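Local coordinates for nucleoprotein (Schmallenberg virus, PDB 4JNG), which encapsidates the viral RNA genome, protecting it from nucleases in a nucleocapsid that serves as template for transcription and replication, at residues R102-T107 and M140-A145. Numbering follows the deposited sequence.
Sequences RWIADT and MYLGFA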
ATOM      1  N   ARG B 102      27.661 -14.304 -15.232  1.00  4.66           N
ATOM      2  CA  ARG B 102      28.509 -14.401 -16.403  1.00  4.87           C
ATOM      3  C   ARG B 102      29.885 -14.976 -16.051  1.00  4.85           C
ATOM      4  O   ARG B 102      30.451 -15.745 -16.823  1.00  4.61           O
ATOM      5  CB  ARG B 102      28.653 -13.021 -17.049  1.00  4.99           C
ATOM      6  CG  ARG B 102      29.735 -12.897 -18.104  1.00  5.22           C
ATOM      7  CD  ARG B 102      29.386 -13.607 -19.391  1.00  6.15           C
ATOM      8  NE  ARG B 102      29.482 -12.657 -20.493  1.00  7.99           N
ATOM      9  CZ  ARG B 102      30.603 -12.319 -21.124  1.00  9.02           C
ATOM     10  NH1 ARG B 102      31.778 -12.861 -20.811  1.00  8.56           N
ATOM     11  NH2 ARG B 102      30.544 -11.425 -22.086  1.00 11.15           N
ATOM     12  N   TRP B 103      30.422 -14.586 -14.900  1.00  4.88           N
ATOM     13  CA  TRP B 103      31.700 -15.118 -14.439  1.00  4.87           C
ATOM     14  C   TRP B 103      31.601 -16.629 -14.211  1.00  4.86           C
ATOM     15  O   TRP B 103      32.475 -17.370 -14.644  1.00  4.76           O
ATOM     16  CB  TRP B 103      32.174 -14.397 -13.179  1.00  4.89           C
ATOM     17  CG  TRP B 103      33.388 -15.016 -12.565  1.00  4.84           C
ATOM     18  CD1 TRP B 103      34.675 -14.891 -12.991  1.00  4.90           C
ATOM     19  CD2 TRP B 103      33.424 -15.873 -11.426  1.00  4.87           C
ATOM     20  NE1 TRP B 103      35.519 -15.613 -12.181  1.00  4.89           N
ATOM     21  CE2 TRP B 103      34.776 -16.233 -11.214  1.00  4.93           C
ATOM     22  CE3 TRP B 103      32.447 -16.380 -10.564  1.00  4.86           C
ATOM     23  CZ2 TRP B 103      35.174 -17.069 -10.171  1.00  4.97           C
ATOM     24  CZ3 TRP B 103      32.840 -17.208  -9.528  1.00  4.92           C
ATOM     25  CH2 TRP B 103      34.195 -17.552  -9.344  1.00  4.96           C
ATOM     26  N   ILE B 104      30.522 -17.070 -13.566  1.00  4.88           N
ATOM     27  CA  ILE B 104      30.312 -18.493 -13.303  1.00  4.91           C
ATOM     28  C   ILE B 104      30.260 -19.262 -14.617  1.00  4.96           C
ATOM     29  O   ILE B 104      30.913 -20.304 -14.763  1.00  5.12           O
ATOM     30  CB  ILE B 104      29.020 -18.767 -12.498  1.00  4.89           C
ATOM     31  CG1 ILE B 104      29.123 -18.183 -11.084  1.00  4.88           C
ATOM     32  CG2 ILE B 104      28.757 -20.267 -12.385  1.00  4.89           C
ATOM     33  CD1 ILE B 104      27.783 -18.023 -10.396  1.00  4.88           C
ATOM     34  N   ALA B 105      29.482 -18.742 -15.565  1.00  4.93           N
ATOM     35  CA  ALA B 105      29.324 -19.375 -16.862  1.00  4.93           C
ATOM     36  C   ALA B 105      30.645 -19.428 -17.627  1.00  5.03           C
ATOM     37  O   ALA B 105      30.969 -20.459 -18.234  1.00  5.48           O
ATOM     38  CB  ALA B 105      28.253 -18.663 -17.677  1.00  4.94           C
ATOM     39  N   ASP B 106      31.419 -18.343 -17.579  1.00  4.97           N
ATOM     40  CA  ASP B 106      32.752 -18.332 -18.194  1.00  5.27           C
ATOM     41  C   ASP B 106      33.698 -19.360 -17.564  1.00  5.41           C
ATOM     42  O   ASP B 106      34.531 -19.946 -18.255  1.00  5.79           O
ATOM     43  CB  ASP B 106      33.384 -16.933 -18.135  1.00  5.63           C
ATOM     44  CG  ASP B 106      32.729 -15.959 -19.103  1.00  6.66           C
ATOM     45  OD1 ASP B 106      32.081 -16.428 -20.055  1.00  7.31           O
ATOM     46  OD2 ASP B 106      32.852 -14.726 -18.911  1.00  7.21           O
ATOM     47  N   THR B 107      33.567 -19.571 -16.261  1.00  5.45           N
ATOM     48  CA  THR B 107      34.356 -20.578 -15.564  1.00  5.75           C
ATOM     49  C   THR B 107      33.842 -21.998 -15.843  1.00  6.17           C
ATOM     50  O   THR B 107      34.621 -22.941 -15.845  1.00  6.85           O
ATOM     51  CB  THR B 107      34.361 -20.323 -14.044  1.00  5.83           C
ATOM     52  OG1 THR B 107      34.653 -18.942 -13.790  1.00  4.96           O
ATOM     53  CG2 THR B 107      35.405 -21.186 -13.367  1.00  6.15           C
ATOM     54  N   MET B 140      20.827 -22.097 -19.001  1.00  7.11           N
ATOM     55  CA  MET B 140      19.422 -21.894 -18.639  1.00  7.38           C
ATOM     56  C   MET B 140      19.281 -21.527 -17.167  1.00  6.70           C
ATOM     57  O   MET B 140      18.569 -20.572 -16.822  1.00  7.49           O
ATOM     58  CB  MET B 140      18.589 -23.144 -18.936  1.00  9.33           C
ATOM     59  CG  MET B 140      17.097 -22.858 -18.886  1.00 12.51           C
ATOM     60  SD  MET B 140      16.043 -24.226 -19.391  1.00 17.18           S
ATOM     61  CE  MET B 140      14.545 -23.728 -18.556  1.00 19.74           C
ATOM     62  N   TYR B 141      19.966 -22.290 -16.317  1.00  5.65           N
ATOM     63  CA  TYR B 141      19.918 -22.127 -14.868  1.00  5.12           C
ATOM     64  C   TYR B 141      20.458 -20.773 -14.417  1.00  4.92           C
ATOM     65  O   TYR B 141      19.860 -20.110 -13.578  1.00  4.71           O
ATOM     66  CB  TYR B 141      20.718 -23.250 -14.188  1.00  5.11           C
ATOM     67  CG  TYR B 141      20.581 -23.292 -12.683  1.00  5.00           C
ATOM     68  CD1 TYR B 141      19.439 -23.808 -12.086  1.00  4.98           C
ATOM     69  CD2 TYR B 141      21.596 -22.823 -11.853  1.00  5.03           C
ATOM     70  CE1 TYR B 141      19.303 -23.851 -10.710  1.00  4.99           C
ATOM     71  CE2 TYR B 141      21.472 -22.869 -10.473  1.00  5.07           C
ATOM     72  CZ  TYR B 141      20.322 -23.383  -9.908  1.00  5.12           C
ATOM     73  OH  TYR B 141      20.194 -23.424  -8.534  1.00  5.72           O
ATOM     74  N   LEU B 142      21.602 -20.378 -14.960  1.00  4.93           N
ATOM     75  CA  LEU B 142      22.196 -19.098 -14.605  1.00  4.95           C
ATOM     76  C   LEU B 142      21.499 -17.965 -15.339  1.00  5.06           C
ATOM     77  O   LEU B 142      21.523 -16.828 -14.878  1.00  5.13           O
ATOM     78  CB  LEU B 142      23.687 -19.079 -14.924  1.00  4.95           C
ATOM     79  CG  LEU B 142      24.562 -20.068 -14.159  1.00  4.91           C
ATOM     80  CD1 LEU B 142      25.957 -20.023 -14.744  1.00  4.92           C
ATOM     81  CD2 LEU B 142      24.597 -19.766 -12.668  1.00  4.94           C
ATOM     82  N   GLY B 143      20.878 -18.284 -16.471  1.00  5.26           N
ATOM     83  CA  GLY B 143      20.063 -17.319 -17.217  1.00  5.50           C
ATOM     84  C   GLY B 143      18.917 -16.718 -16.422  1.00  5.58           C
ATOM     85  O   GLY B 143      18.375 -15.677 -16.805  1.00  6.82           O
ATOM     86  N   PHE B 144      18.545 -17.368 -15.324  1.00  5.31           N
ATOM     87  CA  PHE B 144      17.519 -16.857 -14.413  1.00  5.11           C
ATOM     88  C   PHE B 144      18.014 -15.722 -13.509  1.00  5.08           C
ATOM     89  O   PHE B 144      17.203 -15.054 -12.863  1.00  5.46           O
ATOM     90  CB  PHE B 144      16.973 -17.993 -13.534  1.00  5.32           C
ATOM     91  CG  PHE B 144      15.857 -18.777 -14.169  1.00  6.15           C
ATOM     92  CD1 PHE B 144      14.556 -18.281 -14.172  1.00  7.02           C
ATOM     93  CD2 PHE B 144      16.095 -20.018 -14.746  1.00  6.72           C
ATOM     94  CE1 PHE B 144      13.524 -19.000 -14.747  1.00  7.85           C
ATOM     95  CE2 PHE B 144      15.063 -20.739 -15.326  1.00  7.99           C
ATOM     96  CZ  PHE B 144      13.775 -20.227 -15.328  1.00  8.46           C
ATOM     97  N   ALA B 145      19.326 -15.502 -13.442  1.00  4.94           N
ATOM     98  CA  ALA B 145      19.866 -14.466 -12.562  1.00  4.91           C
ATOM     99  C   ALA B 145      19.423 -13.065 -12.997  1.00  4.89           C
ATOM    100  O   ALA B 145      19.356 -12.778 -14.191  1.00  4.95           O
ATOM    101  CB  ALA B 145      21.380 -14.535 -12.521  1.00  4.90           C
TER
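Leu142 meets Ile104 and Ala105 mainly through one branch of its isobutyl group, a compact example of a single leucine joining a short helix to a longer one. Its CD1 methyl does most of the touching: CD1 of Leu142 lies 3.7 Å from CG2 of Ile104, and the same methyl sits 4.0 Å from CB of Ala105. It also reaches the helix backbone, with CD1 of Leu142 3.8 Å from N of Ala105, so the methyl nestles against the main chain where two successive residues join. The second branch is more distant, CD2 of Leu142 being 4.2 Å from CG2 of Ile104. No hydrogen bond crosses between the segments; the side chains meet by apolar contact alone, and all three touching residues are buried.

The isoleucine offers chiefly its short branch. With CG2 anti to the backbone N, and CG1 beside that nitrogen (chi1 -66°), the gamma methyl makes the closest approach, while the end of the ethyl arm lies farther off, beside the CD2 methyl of Leu142. The small side chain of Ala105 is consistent with the close approach of CD1 to its N; the CA atoms of Ala105 and Leu142 are 7.5 Å apart.

Behind the leucine the chain turns sharply. Residues 142-145 form a type I beta turn, closed by the backbone hydrogen bond from N of Ala145 to O of Leu142 at 2.9 Å. Arg102, whose CB points away from 140-145, forms a salt bridge one turn along, NH1 of Arg102 to the syn lone pair of OD2 of Asp106 at 2.9 Å; the arginine also pairs with Glu21.

The contact thus joins helix 93-110 to helix 138-142 in the buried interior of a protein whose regular structure is chiefly helix. Helix 37-45 flanks it through Ala40, which touches Ile104, and Phe44, which borders both segments at Ile104 and Ala145, while helix 20-31 packs against Trp103 and helix 158-168 borders Met140 and Phe144.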